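Local coordinates for UDP-N-acetylmuramate--L-alanine ligase (Thermotoga maritima, PDB 1J6U), which joins L-alanine to UDP-N-acetylmuramate at the cost of ATP, a cytoplasmic step of peptidoglycan synthesis for the bacterial cell wall, at residues A[104-109]-A[177-182]; A[114-119]-A[181-186]; A[217-222]-A[231-236]. One frame throughout, in Å; residues are numbered along the deposited sequence.

Contact 1: A[104-109]-A[177-182]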
loop_
_atom_site.group_PDB
_atom_site.type_symbol
_atom_site.label_atom_id
_atom_site.label_comp_id
_atom_site.label_asym_id
_atom_site.label_seq_id
_atom_site.Cartn_x
_atom_site.Cartn_y
_atom_site.Cartn_z
ATOM N N TYR A 104 -8.575 5.467 17.578
ATOM C CA TYR A 104 -9.731 4.583 17.692
ATOM C C TYR A 104 -9.325 3.147 17.335
ATOM O O TYR A 104 -9.784 2.166 17.932
ATOM C CB TYR A 104 -10.827 5.037 16.750
ATOM C CG TYR A 104 -12.064 4.188 16.838
ATOM C CD1 TYR A 104 -12.907 4.260 17.954
ATOM C CD2 TYR A 104 -12.416 3.327 15.791
ATOM C CE1 TYR A 104 -14.084 3.502 18.019
ATOM C CE2 TYR A 104 -13.577 2.563 15.852
ATOM C CZ TYR A 104 -14.406 2.661 16.963
ATOM O OH TYR A 104 -15.558 1.930 16.992
ATOM N N PHE A 105 -8.470 3.046 16.327
ATOM C CA PHE A 105 -7.965 1.768 15.900
ATOM C C PHE A 105 -7.219 1.115 17.084
ATOM O O PHE A 105 -7.433 -0.065 17.408
ATOM C CB PHE A 105 -7.016 1.963 14.722
ATOM C CG PHE A 105 -6.492 0.691 14.186
ATOM C CD1 PHE A 105 -7.373 -0.301 13.759
ATOM C CD2 PHE A 105 -5.126 0.457 14.137
ATOM C CE1 PHE A 105 -6.901 -1.521 13.283
ATOM C CE2 PHE A 105 -4.640 -0.757 13.666
ATOM C CZ PHE A 105 -5.535 -1.746 13.237
ATOM N N ARG A 106 -6.347 1.877 17.739
ATOM C CA ARG A 106 -5.655 1.299 18.864
ATOM C C ARG A 106 -6.636 0.813 19.897
ATOM O O ARG A 106 -6.479 -0.269 20.465
ATOM C CB ARG A 106 -4.737 2.280 19.533
ATOM C CG ARG A 106 -3.702 1.538 20.321
ATOM C CD ARG A 106 -2.875 2.435 21.168
ATOM N NE ARG A 106 -3.631 2.848 22.332
ATOM C CZ ARG A 106 -3.142 3.647 23.256
ATOM N NH1 ARG A 106 -1.908 4.104 23.127
ATOM N NH2 ARG A 106 -3.883 3.989 24.296
ATOM N N ASP A 107 -7.654 1.609 20.156
ATOM C CA ASP A 107 -8.630 1.184 21.128
ATOM C C ASP A 107 -9.302 -0.055 20.591
ATOM O O ASP A 107 -9.623 -0.973 21.347
ATOM C CB ASP A 107 -9.674 2.269 21.378
ATOM C CG ASP A 107 -9.123 3.417 22.180
ATOM O OD1 ASP A 107 -7.965 3.287 22.661
ATOM O OD2 ASP A 107 -9.844 4.435 22.331
ATOM N N THR A 108 -9.504 -0.094 19.277
ATOM C CA THR A 108 -10.179 -1.242 18.694
ATOM C C THR A 108 -9.356 -2.504 18.901
ATOM O O THR A 108 -9.901 -3.573 19.164
ATOM C CB THR A 108 -10.505 -1.010 17.204
ATOM O OG1 THR A 108 -11.870 -0.556 17.086
ATOM C CG2 THR A 108 -10.312 -2.305 16.403
ATOM N N LEU A 109 -8.041 -2.382 18.807
ATOM C CA LEU A 109 -7.212 -3.539 19.033
ATOM C C LEU A 109 -7.285 -3.884 20.508
ATOM O O LEU A 109 -7.403 -5.056 20.846
ATOM C CB LEU A 109 -5.771 -3.266 18.610
ATOM C CG LEU A 109 -5.606 -3.071 17.106
ATOM C CD1 LEU A 109 -4.168 -2.793 16.756
ATOM C CD2 LEU A 109 -6.110 -4.308 16.424
ATOM N N PHE A 177 1.899 6.162 16.357
ATOM C CA PHE A 177 2.029 4.747 16.020
ATOM C C PHE A 177 2.859 4.097 17.094
ATOM O O PHE A 177 2.654 2.928 17.420
ATOM C CB PHE A 177 2.648 4.545 14.627
ATOM C CG PHE A 177 4.146 4.556 14.595
ATOM C CD1 PHE A 177 4.868 3.348 14.629
ATOM C CD2 PHE A 177 4.843 5.751 14.473
ATOM C CE1 PHE A 177 6.264 3.331 14.537
ATOM C CE2 PHE A 177 6.239 5.751 14.381
ATOM C CZ PHE A 177 6.960 4.539 14.412
ATOM N N SER A 178 3.762 4.891 17.660
ATOM C CA SER A 178 4.666 4.469 18.739
ATOM C C SER A 178 3.934 4.047 20.027
ATOM O O SER A 178 4.549 3.520 20.942
ATOM C CB SER A 178 5.604 5.609 19.092
ATOM O OG SER A 178 4.820 6.626 19.675
ATOM N N GLU A 179 2.630 4.295 20.080
ATOM C CA GLU A 179 1.799 3.957 21.218
ATOM C C GLU A 179 1.233 2.552 21.100
ATOM O O GLU A 179 0.580 2.051 22.015
ATOM C CB GLU A 179 0.637 4.955 21.338
ATOM C CG GLU A 179 1.070 6.360 21.684
ATOM C CD GLU A 179 1.863 6.403 22.977
ATOM O OE1 GLU A 179 3.068 6.758 22.935
ATOM O OE2 GLU A 179 1.276 6.070 24.033
ATOM N N PHE A 180 1.456 1.923 19.960
ATOM C CA PHE A 180 0.985 0.561 19.765
ATOM C C PHE A 180 2.015 -0.379 20.386
ATOM O O PHE A 180 3.185 -0.029 20.556
ATOM C CB PHE A 180 0.845 0.234 18.257
ATOM C CG PHE A 180 -0.362 0.832 17.630
ATOM C CD1 PHE A 180 -0.471 2.212 17.461
ATOM C CD2 PHE A 180 -1.443 0.032 17.282
ATOM C CE1 PHE A 180 -1.661 2.771 16.961
ATOM C CE2 PHE A 180 -2.629 0.590 16.780
ATOM C CZ PHE A 180 -2.735 1.952 16.623
ATOM N N SER A 181 1.590 -1.575 20.734
ATOM C CA SER A 181 2.546 -2.522 21.264
ATOM C C SER A 181 2.139 -3.920 20.805
ATOM O O SER A 181 1.610 -4.734 21.579
ATOM C CB SER A 181 2.604 -2.417 22.785
ATOM O OG SER A 181 1.296 -2.390 23.282
ATOM N N PRO A 182 2.369 -4.206 19.515
ATOM C CA PRO A 182 2.033 -5.505 18.923
ATOM C C PRO A 182 2.983 -6.572 19.463
ATOM O O PRO A 182 4.001 -6.254 20.098
ATOM C CB PRO A 182 2.271 -5.265 17.443
ATOM C CG PRO A 182 3.514 -4.316 17.485
ATOM C CD PRO A 182 3.092 -3.344 18.552
#
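Phe180 pushes its ring against one side of helix 101-112, where Phe105, Arg106 and Leu109 receive it. Most of the close contacts are carbon to carbon. Arg106 lays its aliphatic stem over one face of the Phe180 ring, with CG 3.9 Å from the centroid and only 13° off the ring normal, a CH-pi contact, while Arg106 CB comes down on Phe180 CZ. Leu109 arrives at the edge of the same ring, its CD1 3.7 Å from Phe180 CE2 and in the ring plane. Phe105 meets it rim to rim: its CD2 lies 3.6 Å from Phe180 CE2, the two planes 32° apart, and neither ring covers the other. Phe105 also makes edge-to-face pairs with Phe146 and Tyr168, and Phe180 touches Leu170, so both rings belong to a larger aromatic and aliphatic cluster.

In the three-domain Mur ligase fold this joins helix 101-112, the last helix before strand 116-120 of the central sheet, to the loop between strands 166-170 and 184-187 of that sheet, at the end of a 3-10 turn that runs through Glu179.

The polar part is slight. Beyond the ring the Arg106 chain bends at chi3 (76°), which swings the guanidinium over to Glu179. There NH1 gives Glu179 O a weak hydrogen bond of 3.4 Å, and Glu179 CB sits at the guanidinium edge. The salt bridge from Arg106 NH1 to Glu179 OE2 is long, 3.9 Å; the stronger partner of the carboxylate is Lys211 of helix 202-214, whose NZ pairs with OE1.

Contact 2: A[114-119]-A[181-186]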
loop_
_atom_site.group_PDB
_atom_site.type_symbol
_atom_site.label_atom_id
_atom_site.label_comp_id
_atom_site.label_asym_id
_atom_site.label_seq_id
_atom_site.Cartn_x
_atom_site.Cartn_y
_atom_site.Cartn_z
ATOM N N LYS A 114 -6.073 -9.654 21.015
ATOM C CA LYS A 114 -5.618 -10.740 20.161
ATOM C C LYS A 114 -4.119 -10.684 19.919
ATOM O O LYS A 114 -3.463 -9.730 20.311
ATOM C CB LYS A 114 -6.330 -10.652 18.826
ATOM C CG LYS A 114 -7.702 -11.273 18.775
ATOM C CD LYS A 114 -8.162 -11.217 17.311
ATOM C CE LYS A 114 -9.398 -12.067 16.980
ATOM N NZ LYS A 114 -9.543 -12.090 15.478
ATOM N N GLU A 115 -3.571 -11.709 19.274
ATOM C CA GLU A 115 -2.144 -11.715 18.978
ATOM C C GLU A 115 -2.008 -10.750 17.808
ATOM O O GLU A 115 -2.715 -10.873 16.809
ATOM C CB GLU A 115 -1.706 -13.119 18.559
ATOM C CG GLU A 115 -0.215 -13.284 18.283
ATOM C CD GLU A 115 0.118 -14.639 17.634
ATOM O OE1 GLU A 115 -0.816 -15.399 17.261
ATOM O OE2 GLU A 115 1.321 -14.945 17.482
ATOM N N GLU A 116 -1.075 -9.818 17.902
ATOM C CA GLU A 116 -0.923 -8.829 16.853
ATOM C C GLU A 116 0.311 -8.836 15.952
ATOM O O GLU A 116 1.440 -8.811 16.425
ATOM C CB GLU A 116 -1.038 -7.441 17.467
ATOM C CG GLU A 116 -2.374 -7.148 18.114
ATOM C CD GLU A 116 -2.366 -5.804 18.848
ATOM O OE1 GLU A 116 -1.409 -5.005 18.648
ATOM O OE2 GLU A 116 -3.319 -5.549 19.627
ATOM N N PHE A 117 0.070 -8.831 14.641
ATOM C CA PHE A 117 1.137 -8.755 13.675
ATOM C C PHE A 117 1.032 -7.346 13.066
ATOM O O PHE A 117 0.087 -7.028 12.348
ATOM C CB PHE A 117 0.968 -9.793 12.560
ATOM C CG PHE A 117 1.170 -11.222 13.004
ATOM C CD1 PHE A 117 0.187 -11.887 13.743
ATOM C CD2 PHE A 117 2.293 -11.937 12.604
ATOM C CE1 PHE A 117 0.318 -13.227 14.060
ATOM C CE2 PHE A 117 2.423 -13.281 12.921
ATOM C CZ PHE A 117 1.431 -13.918 13.647
ATOM N N ALA A 118 2.001 -6.500 13.378
ATOM C CA ALA A 118 2.044 -5.152 12.847
ATOM C C ALA A 118 3.204 -4.957 11.866
ATOM O O ALA A 118 4.318 -5.516 12.008
ATOM C CB ALA A 118 2.159 -4.150 13.986
ATOM N N VAL A 119 2.934 -4.164 10.844
ATOM C CA VAL A 119 3.964 -3.856 9.881
ATOM C C VAL A 119 3.984 -2.355 9.750
ATOM O O VAL A 119 2.939 -1.728 9.643
ATOM C CB VAL A 119 3.654 -4.478 8.526
ATOM C CG1 VAL A 119 4.717 -4.054 7.498
ATOM C CG2 VAL A 119 3.582 -5.997 8.672
ATOM N N SER A 181 1.590 -1.575 20.734
ATOM C CA SER A 181 2.546 -2.522 21.264
ATOM C C SER A 181 2.139 -3.920 20.805
ATOM O O SER A 181 1.610 -4.734 21.579
ATOM C CB SER A 181 2.604 -2.417 22.785
ATOM O OG SER A 181 1.296 -2.390 23.282
ATOM N N PRO A 182 2.369 -4.206 19.515
ATOM C CA PRO A 182 2.033 -5.505 18.923
ATOM C C PRO A 182 2.983 -6.572 19.463
ATOM O O PRO A 182 4.001 -6.254 20.098
ATOM C CB PRO A 182 2.271 -5.265 17.443
ATOM C CG PRO A 182 3.514 -4.316 17.485
ATOM C CD PRO A 182 3.092 -3.344 18.552
ATOM N N ASN A 183 2.647 -7.825 19.200
ATOM C CA ASN A 183 3.474 -8.958 19.607
ATOM C C ASN A 183 4.710 -8.926 18.726
ATOM O O ASN A 183 5.857 -9.022 19.205
ATOM C CB ASN A 183 2.757 -10.289 19.332
ATOM C CG ASN A 183 1.557 -10.514 20.223
ATOM O OD1 ASN A 183 0.556 -9.786 20.165
ATOM N ND2 ASN A 183 1.644 -11.544 21.055
ATOM N N TYR A 184 4.441 -8.817 17.421
ATOM C CA TYR A 184 5.468 -8.810 16.393
ATOM C C TYR A 184 5.312 -7.574 15.535
ATOM O O TYR A 184 4.214 -7.178 15.188
ATOM C CB TYR A 184 5.306 -10.036 15.512
ATOM C CG TYR A 184 4.805 -11.230 16.255
ATOM C CD1 TYR A 184 3.609 -11.828 15.917
ATOM C CD2 TYR A 184 5.524 -11.755 17.320
ATOM C CE1 TYR A 184 3.132 -12.924 16.622
ATOM C CE2 TYR A 184 5.057 -12.838 18.028
ATOM C CZ TYR A 184 3.868 -13.418 17.680
ATOM O OH TYR A 184 3.429 -14.491 18.410
ATOM N N LEU A 185 6.436 -6.987 15.188
ATOM C CA LEU A 185 6.473 -5.813 14.380
ATOM C C LEU A 185 7.573 -5.919 13.314
ATOM O O LEU A 185 8.756 -6.188 13.637
ATOM C CB LEU A 185 6.777 -4.615 15.255
ATOM C CG LEU A 185 7.176 -3.376 14.464
ATOM C CD1 LEU A 185 5.886 -2.774 13.897
ATOM C CD2 LEU A 185 7.942 -2.374 15.347
ATOM N N ILE A 186 7.183 -5.761 12.043
ATOM C CA ILE A 186 8.189 -5.704 10.982
ATOM C C ILE A 186 8.318 -4.201 10.679
ATOM O O ILE A 186 7.307 -3.481 10.557
ATOM C CB ILE A 186 7.755 -6.379 9.674
ATOM C CG1 ILE A 186 7.719 -7.898 9.824
ATOM C CG2 ILE A 186 8.722 -5.995 8.571
ATOM C CD1 ILE A 186 7.191 -8.635 8.553
#
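Two neighbouring parallel strands of the central Mur ligase sheet, 116-120 and 184-187, pair here, the first of them leading into the predicted ATP-binding residues Gly121 to Thr127, a P-loop-like turn that runs into helix 125-138. Phe117 bridges to Tyr184, Ala118 to Leu185 and Val119 to Ile186. The backbone bonds alternate as parallel pairing requires: Tyr184 N gives to Glu116 O, Ala118 N to Tyr184 O at 2.9 Å, and Ile186 N to Ala118 O.

Just before the second strand begins, a side chain continues the pairing. Asn183 OD1 takes the N-H of Glu116 at 2.8 Å in an almost straight bond (178°), although the donor stands well above the amide carbonyl plane. Asn183 CG lies anti to its own carbonyl carbon (chi1 -69°), which turns the amide toward the first strand.

Phe117 and Tyr184 point the same way from the sheet and form an edge-to-face pair. The tyrosine offers its CD1 edge over the centre of the phenylalanine face, CD1 to Phe117 CE2 being 3.5 Å, with planes at 63°. The hydroxyl end of the tyrosine reaches Glu115, but the model is too tight there for the geometry to be trusted. On the other face Ala118 CB packs against Pro182 CB at 3.6 Å and more loosely against Leu185 CD1. Glu116 OE1 lies 3.5 Å from Pro182 CA and is hydrogen-bonded to Tyr168 OH.

Strand 166-170 bonds to the other side of strand 116-120. The face carrying Phe117, Val119, Tyr184 and Ile186 is covered by helices 125-138 and 276-291, Phe117 meeting Leu136 and Leu288, Val119 and Ile186 both meeting Thr128.

Contact 3: A[217-222]-A[231-236]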
loop_
_atom_site.group_PDB
_atom_site.type_symbol
_atom_site.label_atom_id
_atom_site.label_comp_id
_atom_site.label_asym_id
_atom_site.label_seq_id
_atom_site.Cartn_x
_atom_site.Cartn_y
_atom_site.Cartn_z
ATOM N N ASP A 217 7.207 -7.833 21.387
ATOM C CA ASP A 217 7.968 -9.045 21.693
ATOM C C ASP A 217 9.066 -9.359 20.679
ATOM O O ASP A 217 10.194 -9.686 21.051
ATOM C CB ASP A 217 7.026 -10.217 21.801
ATOM C CG ASP A 217 5.963 -9.971 22.815
ATOM O OD1 ASP A 217 6.239 -9.154 23.725
ATOM O OD2 ASP A 217 4.867 -10.581 22.716
ATOM N N LEU A 218 8.749 -9.250 19.394
ATOM C CA LEU A 218 9.742 -9.521 18.375
ATOM C C LEU A 218 9.697 -8.436 17.290
ATOM O O LEU A 218 8.658 -8.151 16.703
ATOM C CB LEU A 218 9.483 -10.904 17.787
ATOM C CG LEU A 218 10.391 -11.440 16.685
ATOM C CD1 LEU A 218 11.761 -11.714 17.243
ATOM C CD2 LEU A 218 9.773 -12.712 16.104
ATOM N N VAL A 219 10.843 -7.832 17.028
ATOM C CA VAL A 219 10.920 -6.791 16.037
ATOM C C VAL A 219 11.762 -7.282 14.868
ATOM O O VAL A 219 12.880 -7.766 15.068
ATOM C CB VAL A 219 11.559 -5.492 16.640
ATOM C CG1 VAL A 219 11.756 -4.447 15.559
ATOM C CG2 VAL A 219 10.649 -4.907 17.718
ATOM N N VAL A 220 11.216 -7.205 13.647
ATOM C CA VAL A 220 12.006 -7.602 12.485
ATOM C C VAL A 220 12.421 -6.288 11.870
ATOM O O VAL A 220 11.634 -5.343 11.726
ATOM C CB VAL A 220 11.242 -8.474 11.467
ATOM C CG1 VAL A 220 12.081 -8.635 10.230
ATOM C CG2 VAL A 220 10.981 -9.881 12.067
ATOM N N THR A 221 13.667 -6.239 11.468
ATOM C CA THR A 221 14.169 -5.009 10.976
ATOM C C THR A 221 15.097 -5.159 9.781
ATOM O O THR A 221 15.722 -6.217 9.584
ATOM C CB THR A 221 14.843 -4.326 12.162
ATOM O OG1 THR A 221 14.312 -3.017 12.301
ATOM C CG2 THR A 221 16.342 -4.323 12.029
ATOM N N PHE A 222 15.163 -4.085 8.991
ATOM C CA PHE A 222 15.985 -4.009 7.791
ATOM C C PHE A 222 17.432 -3.696 8.196
ATOM O O PHE A 222 17.767 -2.588 8.643
ATOM C CB PHE A 222 15.413 -2.938 6.839
ATOM C CG PHE A 222 16.171 -2.802 5.559
ATOM C CD1 PHE A 222 16.702 -3.923 4.928
ATOM C CD2 PHE A 222 16.356 -1.550 4.977
ATOM C CE1 PHE A 222 17.414 -3.804 3.737
ATOM C CE2 PHE A 222 17.063 -1.414 3.786
ATOM C CZ PHE A 222 17.596 -2.545 3.165
ATOM N N LEU A 231 17.264 -1.905 16.104
ATOM C CA LEU A 231 16.107 -2.281 16.892
ATOM C C LEU A 231 15.635 -3.698 16.647
ATOM O O LEU A 231 14.838 -4.242 17.407
ATOM C CB LEU A 231 14.937 -1.337 16.604
ATOM C CG LEU A 231 15.240 0.138 16.791
ATOM C CD1 LEU A 231 14.002 0.914 16.463
ATOM C CD2 LEU A 231 15.662 0.418 18.220
ATOM N N GLY A 232 16.097 -4.307 15.576
ATOM C CA GLY A 232 15.597 -5.634 15.283
ATOM C C GLY A 232 16.141 -6.784 16.101
ATOM O O GLY A 232 17.329 -6.867 16.391
ATOM N N ASP A 233 15.256 -7.685 16.479
ATOM C CA ASP A 233 15.673 -8.870 17.178
ATOM C C ASP A 233 16.271 -9.747 16.085
ATOM O O ASP A 233 17.162 -10.528 16.337
ATOM C CB ASP A 233 14.464 -9.483 17.845
ATOM C CG ASP A 233 13.919 -8.594 18.950
ATOM O OD1 ASP A 233 12.686 -8.357 18.999
ATOM O OD2 ASP A 233 14.746 -8.127 19.777
ATOM N N VAL A 234 15.750 -9.623 14.864
ATOM C CA VAL A 234 16.290 -10.311 13.681
ATOM C C VAL A 234 16.225 -9.312 12.519
ATOM O O VAL A 234 15.377 -8.400 12.494
ATOM C CB VAL A 234 15.532 -11.612 13.272
ATOM C CG1 VAL A 234 15.524 -12.573 14.418
ATOM C CG2 VAL A 234 14.127 -11.301 12.822
ATOM N N THR A 235 17.140 -9.479 11.570
ATOM C CA THR A 235 17.211 -8.605 10.414
ATOM C C THR A 235 17.259 -9.328 9.063
ATOM O O THR A 235 17.490 -10.549 8.975
ATOM C CB THR A 235 18.435 -7.689 10.494
ATOM O OG1 THR A 235 19.622 -8.487 10.440
ATOM C CG2 THR A 235 18.418 -6.910 11.770
ATOM N N PHE A 236 17.007 -8.544 8.016
ATOM C CA PHE A 236 17.023 -9.031 6.637
ATOM C C PHE A 236 17.668 -7.882 5.872
ATOM O O PHE A 236 17.522 -6.705 6.213
ATOM C CB PHE A 236 15.593 -9.325 6.098
ATOM C CG PHE A 236 14.694 -8.118 6.069
ATOM C CD1 PHE A 236 14.642 -7.294 4.937
ATOM C CD2 PHE A 236 14.012 -7.727 7.205
ATOM C CE1 PHE A 236 13.931 -6.078 4.948
ATOM C CE2 PHE A 236 13.300 -6.513 7.241
ATOM C CZ PHE A 236 13.257 -5.675 6.110
#
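Phe236 holds its ring beneath the backbone of Phe222: Phe222 CA stands over one face, 3.9 Å from the centroid, in a CH-pi contact. That position follows from chi1 of 61°, which places CG between the backbone N and carbonyl carbon and folds the ring back across strand 218-222. The Phe222 ring is nearly parallel to it (24°) but slid so far along that the two barely overlap, and Phe222 CD1 touches Phe236 CE1 at 3.5 Å. At the ring edge sits Val220 CG1, 3.7 Å from Phe236 CD2. Replacing Phe236 with an alanine would probably leave Phe222 and Val220 without this partner and open a gap beside helix 276-291.

Val220 sends its other methyl, CG2, to Val234 CG2 on the same face. On the opposite face Thr221 and Thr235 run side by side, their CG2 methyls pressed to 3.3 Å, while their hydroxyls bond to Thr228 O and Thr242 N. Gly232 CA lies 3.5 Å from Thr221 CB, tighter than usual contact; with no side chain it can pass this close.

Asp233 turns its carboxylate to the first strand, where OD1 accepts Val219 N at 2.7 Å from the anti side; its own N-H returns a bond to Val219 O at 2.8 Å. Parallel pairing then follows through Thr221 N to Val234 O and Phe236 N to Thr221 O.

Strand 234-236 ends the parallel run of the sheet here, with strand 184-187 beyond 218-222, and Thr235 bonds on to Tyr243 of strand 243-250. Helix 276-291 packs on the Val234 and Phe236 face through Ser291, Leu283 and Ala284; helix 202-214 meets Val219 and Leu231 on the other.

From the N terminus, helix 101-112 is followed, after a short link, by strand 116-120. Contacts 1 and 2 both reach forward from this stretch to 177-186, sharing Ser181 and Pro182; their loops overlap, contact 2 opening and ending a few residues later, rather than one lying inside the other. They touch where Leu109 CB meets Glu116 OE2. Contact 1 joins helix 101-112 to the loop that precedes strand 184-187; contact 2 builds the middle of the central sheet. After helix 202-214 the chain returns in strand 218-222, hydrogen-bonded to Leu185 O of strand 184-187 and to Asn183 O just before it. Contact 3 then closes a short local loop in series, adding strand 234-236 next to 218-222.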